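Local coordinates for protein TRAP dicarboxylate transporter-DctP subunit (Desulfovibrio salexigens, PDB 4N6D) that probably captures an organic acid in the periplasm, as DctP-type solute-binding proteins do, and delivers it to a TRAP transporter for uptake, at residues Q47-K52 with V65-G70; T226-A231 with I290-A295. All blocks are in the same frame, centred on the assembly; numbering follows the deposited sequence.

Contact 1 of 2, residues Q47-K52 with V65-G70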
loop_
_atom_site.group_PDB
_atom_site.type_symbol
_atom_site.label_atom_id
_atom_site.label_comp_id
_atom_site.label_asym_id
_atom_site.label_seq_id
_atom_site.Cartn_x
_atom_site.Cartn_y
_atom_site.Cartn_z
ATOM N N GLN A 47 0.133 -12.676 1.437
ATOM C CA GLN A 47 0.200 -12.886 0.000
ATOM C C GLN A 47 1.449 -13.683 -0.354
ATOM O O GLN A 47 1.410 -14.510 -1.270
ATOM C CB GLN A 47 0.109 -11.568 -0.780
ATOM C CG GLN A 47 1.326 -10.672 -0.672
ATOM C CD GLN A 47 2.523 -11.119 -1.509
ATOM O OE1 GLN A 47 2.381 -11.721 -2.589
ATOM N NE2 GLN A 47 3.715 -10.785 -1.027
ATOM N N MET A 48 2.548 -13.463 0.368
ATOM C CA MET A 48 3.775 -14.232 0.121
ATOM C C MET A 48 3.492 -15.751 0.231
ATOM O O MET A 48 3.890 -16.564 -0.622
ATOM C CB MET A 48 4.869 -13.798 1.087
ATOM C CG MET A 48 6.036 -14.766 1.221
ATOM S SD MET A 48 7.207 -14.267 2.509
ATOM C CE MET A 48 6.215 -14.490 4.007
ATOM N N GLU A 49 2.770 -16.145 1.271
ATOM C CA GLU A 49 2.478 -17.571 1.458
ATOM C C GLU A 49 1.609 -18.115 0.339
ATOM O O GLU A 49 1.790 -19.244 -0.090
ATOM C CB GLU A 49 1.797 -17.852 2.801
ATOM C CG GLU A 49 2.638 -17.488 4.011
ATOM C CD GLU A 49 3.922 -18.293 4.110
ATOM O OE1 GLU A 49 3.972 -19.417 3.574
ATOM O OE2 GLU A 49 4.886 -17.789 4.715
ATOM N N ARG A 50 0.640 -17.325 -0.118
ATOM C CA ARG A 50 -0.223 -17.772 -1.220
ATOM C C ARG A 50 0.580 -17.904 -2.517
ATOM O O ARG A 50 0.404 -18.858 -3.287
ATOM C CB ARG A 50 -1.395 -16.814 -1.393
ATOM C CG ARG A 50 -2.453 -17.307 -2.393
ATOM C CD ARG A 50 -2.281 -16.643 -3.725
ATOM N NE ARG A 50 -3.212 -17.212 -4.700
ATOM C CZ ARG A 50 -3.239 -16.871 -5.985
ATOM N NH1 ARG A 50 -2.411 -15.940 -6.447
ATOM N NH2 ARG A 50 -4.118 -17.455 -6.804
ATOM N N TRP A 51 1.499 -16.972 -2.726
ATOM C CA TRP A 51 2.359 -17.008 -3.896
ATOM C C TRP A 51 3.207 -18.277 -3.870
ATOM O O TRP A 51 3.317 -18.970 -4.877
ATOM C CB TRP A 51 3.231 -15.769 -3.913
ATOM C CG TRP A 51 4.088 -15.606 -5.141
ATOM C CD1 TRP A 51 3.732 -14.977 -6.298
ATOM C CD2 TRP A 51 5.444 -16.025 -5.311
ATOM N NE1 TRP A 51 4.776 -15.004 -7.197
ATOM C CE2 TRP A 51 5.840 -15.639 -6.612
ATOM C CE3 TRP A 51 6.362 -16.709 -4.500
ATOM C CZ2 TRP A 51 7.112 -15.885 -7.110
ATOM C CZ3 TRP A 51 7.633 -16.966 -5.010
ATOM C CH2 TRP A 51 7.986 -16.563 -6.299
ATOM N N LYS A 52 3.800 -18.585 -2.718
ATOM C CA LYS A 52 4.528 -19.829 -2.531
ATOM C C LYS A 52 3.684 -21.041 -2.917
ATOM O O LYS A 52 4.124 -21.953 -3.644
ATOM C CB LYS A 52 4.961 -19.959 -1.063
ATOM C CG LYS A 52 5.324 -21.392 -0.652
ATOM C CD LYS A 52 5.961 -21.465 0.728
ATOM C CE LYS A 52 6.171 -22.923 1.154
ATOM N NZ LYS A 52 7.022 -23.053 2.377
ATOM N N VAL A 65 9.869 -22.908 -2.025
ATOM C CA VAL A 65 10.088 -21.569 -1.476
ATOM C C VAL A 65 10.102 -21.619 0.054
ATOM O O VAL A 65 9.172 -22.156 0.679
ATOM C CB VAL A 65 8.952 -20.623 -1.933
ATOM C CG1 VAL A 65 9.213 -19.190 -1.438
ATOM C CG2 VAL A 65 8.823 -20.644 -3.430
ATOM N N GLN A 66 11.173 -21.116 0.668
ATOM C CA GLN A 66 11.202 -20.941 2.113
ATOM C C GLN A 66 10.924 -19.484 2.428
ATOM O O GLN A 66 11.599 -18.598 1.911
ATOM C CB GLN A 66 12.571 -21.263 2.707
ATOM C CG GLN A 66 12.929 -22.714 2.680
ATOM C CD GLN A 66 13.225 -23.166 1.280
ATOM O OE1 GLN A 66 12.561 -24.061 0.751
ATOM N NE2 GLN A 66 14.231 -22.551 0.663
ATOM N N THR A 67 9.939 -19.251 3.286
ATOM C CA THR A 67 9.547 -17.898 3.641
ATOM C C THR A 67 10.105 -17.456 4.991
ATOM O O THR A 67 10.233 -18.244 5.941
ATOM C CB THR A 67 8.031 -17.748 3.631
ATOM O OG1 THR A 67 7.449 -18.591 4.629
ATOM C CG2 THR A 67 7.457 -18.096 2.260
ATOM N N TYR A 68 10.411 -16.165 5.068
ATOM C CA TYR A 68 10.977 -15.569 6.253
ATOM C C TYR A 68 10.224 -14.286 6.612
ATOM O O TYR A 68 10.729 -13.189 6.391
ATOM C CB TYR A 68 12.451 -15.260 6.001
ATOM C CG TYR A 68 13.303 -16.493 5.796
ATOM C CD1 TYR A 68 13.395 -17.101 4.564
ATOM C CD2 TYR A 68 14.014 -17.037 6.850
ATOM C CE1 TYR A 68 14.181 -18.223 4.365
ATOM C CE2 TYR A 68 14.794 -18.142 6.676
ATOM C CZ TYR A 68 14.886 -18.738 5.433
ATOM O OH TYR A 68 15.667 -19.859 5.300
ATOM N N PRO A 69 9.011 -14.431 7.166
ATOM C CA PRO A 69 8.249 -13.285 7.658
ATOM C C PRO A 69 8.932 -12.649 8.860
ATOM O O PRO A 69 9.807 -13.248 9.494
ATOM C CB PRO A 69 6.930 -13.914 8.099
ATOM C CG PRO A 69 7.321 -15.298 8.514
ATOM C CD PRO A 69 8.346 -15.708 7.508
ATOM N N GLY A 70 8.535 -11.428 9.177
ATOM C CA GLY A 70 8.972 -10.796 10.397
ATOM C C GLY A 70 10.469 -10.558 10.501
ATOM O O GLY A 70 11.049 -10.607 11.590
HETATM O O HOH W 1 5.796 -21.320 4.462
HETATM O O HOH W 2 8.935 -21.610 4.614
#
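In the beta-alpha-beta unit built from strand 30-35, helix 43-58 and strand 63-68, Lys52, Glu49 and Met48 of the helix meet Val65 and Thr67 of strand 63-68, and Pro69 that follows Tyr68; segment 65-68 runs nearly antiparallel to segment 47-52. Lys52 lies extended along Val65, its CG 3.9 Å from Val65 CB, and its NZ donates to Val65 O at 2.9 Å, almost in line with the carbonyl (C=O...N 171°). Thr67 gives its hydroxyl to Glu49: OG1 to OE2 is 2.7 Å, on the syn lone pair. The bent Glu49 chain (chi2 -63°) brings the carboxylate down to the strand. A water accepts from Lys52 NZ and donates to Glu49 OE1 and Thr67 OG1, linking the three polar side chains. On the inner side, Met48 turns at chi3 (68°), so that CE sits 3.7 Å from Thr67 CB and also meets Pro69 CB. Nearby, Trp51 CZ3 touches Val65 CG2 at 4.2 Å, while its ring also meets Tyr34 of the first strand. An apolar inner layer beneath a polar, water-bridged margin thus joins helix to edge strand, as in the beta-alpha-beta crossovers of periplasmic binding proteins.

Contact 2 of 2, residues T226-A231 with I290-A295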
loop_
_atom_site.group_PDB
_atom_site.type_symbol
_atom_site.label_atom_id
_atom_site.label_comp_id
_atom_site.label_asym_id
_atom_site.label_seq_id
_atom_site.Cartn_x
_atom_site.Cartn_y
_atom_site.Cartn_z
ATOM N N THR A 226 -13.867 8.021 9.264
ATOM C CA THR A 226 -14.113 8.923 8.133
ATOM C C THR A 226 -13.326 8.475 6.912
ATOM O O THR A 226 -12.095 8.463 6.926
ATOM C CB THR A 226 -13.761 10.359 8.521
ATOM O OG1 THR A 226 -14.590 10.738 9.633
ATOM C CG2 THR A 226 -14.012 11.311 7.351
ATOM N N GLU A 227 -14.044 8.087 5.867
ATOM C CA GLU A 227 -13.426 7.519 4.677
ATOM C C GLU A 227 -12.986 8.627 3.728
ATOM O O GLU A 227 -13.744 9.140 2.902
ATOM C CB GLU A 227 -14.363 6.533 3.977
ATOM C CG GLU A 227 -13.620 5.603 3.003
ATOM C CD GLU A 227 -14.497 4.520 2.393
ATOM O OE1 GLU A 227 -15.687 4.814 2.127
ATOM O OE2 GLU A 227 -13.995 3.375 2.200
ATOM N N THR A 228 -11.743 9.025 3.893
ATOM C CA THR A 228 -11.126 10.047 3.060
ATOM C C THR A 228 -10.422 9.450 1.836
ATOM O O THR A 228 -10.139 10.175 0.873
ATOM C CB THR A 228 -10.073 10.816 3.853
ATOM O OG1 THR A 228 -9.131 9.886 4.406
ATOM C CG2 THR A 228 -10.706 11.622 4.967
ATOM N N ASN A 229 -10.136 8.149 1.870
ATOM C CA ASN A 229 -9.433 7.477 0.770
ATOM C C ASN A 229 -8.205 8.270 0.333
ATOM O O ASN A 229 -8.010 8.591 -0.848
ATOM C CB ASN A 229 -10.375 7.226 -0.425
ATOM C CG ASN A 229 -11.217 5.976 -0.240
ATOM O OD1 ASN A 229 -10.726 4.966 0.264
ATOM N ND2 ASN A 229 -12.497 6.051 -0.599
ATOM N N THR A 230 -7.341 8.540 1.298
ATOM C CA THR A 230 -6.310 9.548 1.076
ATOM C C THR A 230 -5.191 9.096 0.137
ATOM O O THR A 230 -4.905 9.750 -0.858
ATOM C CB THR A 230 -5.775 10.050 2.415
ATOM O OG1 THR A 230 -6.839 10.722 3.090
ATOM C CG2 THR A 230 -4.643 11.022 2.199
ATOM N N ALA A 231 -4.568 7.974 0.444
ATOM C CA ALA A 231 -3.435 7.499 -0.333
ATOM C C ALA A 231 -3.258 6.041 0.045
ATOM O O ALA A 231 -3.747 5.617 1.089
ATOM C CB ALA A 231 -2.156 8.279 0.022
ATOM N N ILE A 290 -18.316 7.451 8.014
ATOM C CA ILE A 290 -18.612 8.826 7.647
ATOM C C ILE A 290 -17.920 9.216 6.339
ATOM O O ILE A 290 -16.792 8.809 6.092
ATOM C CB ILE A 290 -18.121 9.774 8.747
ATOM C CG1 ILE A 290 -18.836 9.458 10.060
ATOM C CG2 ILE A 290 -18.369 11.227 8.327
ATOM C CD1 ILE A 290 -18.251 10.172 11.263
ATOM N N LYS A 291 -18.620 9.979 5.499
ATOM C CA LYS A 291 -18.010 10.625 4.341
ATOM C C LYS A 291 -18.143 12.123 4.483
ATOM O O LYS A 291 -19.188 12.625 4.886
ATOM C CB LYS A 291 -18.692 10.191 3.041
ATOM C CG LYS A 291 -18.462 8.739 2.656
ATOM C CD LYS A 291 -19.204 8.401 1.352
ATOM C CE LYS A 291 -18.990 6.957 0.888
ATOM N NZ LYS A 291 -19.498 5.952 1.852
ATOM N N MET A 292 -17.082 12.845 4.157
ATOM C CA MET A 292 -17.167 14.303 4.128
ATOM C C MET A 292 -17.862 14.778 2.853
ATOM O O MET A 292 -17.996 14.027 1.884
ATOM C CB MET A 292 -15.775 14.918 4.243
ATOM C CG MET A 292 -15.098 14.633 5.603
ATOM S SD MET A 292 -13.697 15.744 5.824
ATOM C CE MET A 292 -12.387 14.559 5.936
ATOM N N SER A 293 -18.304 16.032 2.850
ATOM C CA SER A 293 -18.989 16.590 1.688
ATOM C C SER A 293 -18.078 16.673 0.482
ATOM O O SER A 293 -16.860 16.683 0.608
ATOM C CB SER A 293 -19.482 17.995 2.000
ATOM O OG SER A 293 -18.372 18.858 2.164
ATOM N N ASP A 294 -18.673 16.773 -0.698
ATOM C CA ASP A 294 -17.900 16.919 -1.907
ATOM C C ASP A 294 -17.050 18.180 -1.826
ATOM O O ASP A 294 -15.912 18.201 -2.287
ATOM C CB ASP A 294 -18.826 17.005 -3.126
ATOM C CG ASP A 294 -19.529 15.685 -3.431
ATOM O OD1 ASP A 294 -19.104 14.632 -2.909
ATOM O OD2 ASP A 294 -20.502 15.702 -4.218
ATOM N N ALA A 295 -17.608 19.246 -1.264
ATOM C CA ALA A 295 -16.858 20.487 -1.173
ATOM C C ALA A 295 -15.629 20.314 -0.284
ATOM O O ALA A 295 -14.554 20.817 -0.609
ATOM C CB ALA A 295 -17.733 21.602 -0.671
HETATM O O HOH W 3 -14.550 11.730 3.176
HETATM O O HOH W 4 -17.954 6.052 4.292
#
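Glu227 N donates to Ile290 O at 2.9 Å, a nearly straight bond (166° at the hydrogen) that meets the carbonyl almost head-on. The same oxygen receives a longer CA-H...O contact from Thr226, with CA to O at 3.4 Å, so one acceptor serves two successive residues of segment 226-231. Together with the backbone bonding of Ile290 to Glu225, this forms the parallel bridge between Thr226 and Ile290. Beyond the bridge the backbones are linked through water: one molecule donates to Glu227 O at 2.7 Å and accepts from Met292 N, continuing the connection where direct pairing has given way.

Farther out, Glu227 and Lys291 run alongside each other in the same direction. Their ends form a long salt bridge, OE1 to NZ 4.0 Å; a second water accepts from Lys291 NZ and donates weakly to Glu227 OE1.

Packing takes over on the other side. The Thr226 hydroxyl, OG1, lies 3.8 Å from Ile290 CB, but its hydrogen-bonding partner is Val158 O. With chi1 at -60°, Thr226 turns CG2 anti to its own nitrogen and against Met292. The bent end of Met292 then rests CE against both threonine methyls, 3.5 Å from Thr228 CG2 and slightly farther from Thr226 CG2. Thr228 presents that methyl while its OG1 shares a hydrogen bond with Thr230 OG1. Met292 is followed by Ser293, the N-cap of helix 294-317, whose OG caps Asp296 N. The whole is a parallel edge pairing of a mixed beta-sheet, in which a short outer strand leaves its neighbour and leads within a few residues into a capped helix.

Overall arrangement
Contacts 1 and 2 show how one chain builds two separate sheets, each with local contacts of its own kind at an edge. Contact 1 comes first in the sequence and is complete before contact 2 begins. It belongs to the five-stranded mixed sheet, where strand 63-68 is an outer strand; contact 2 joins strand 224-226 to the outer strand 288-290 of the four-stranded mixed sheet. Their centres lie 34 Å apart, on opposite sides of the chain's centre, and their nearest atoms stay about 17 Å from each other. The long helix 249-285 relates them: it packs on Trp51 of contact 1 and leads into strand 288-290. Such a two-sheet layout is consistent with the two-lobed binding-protein fold.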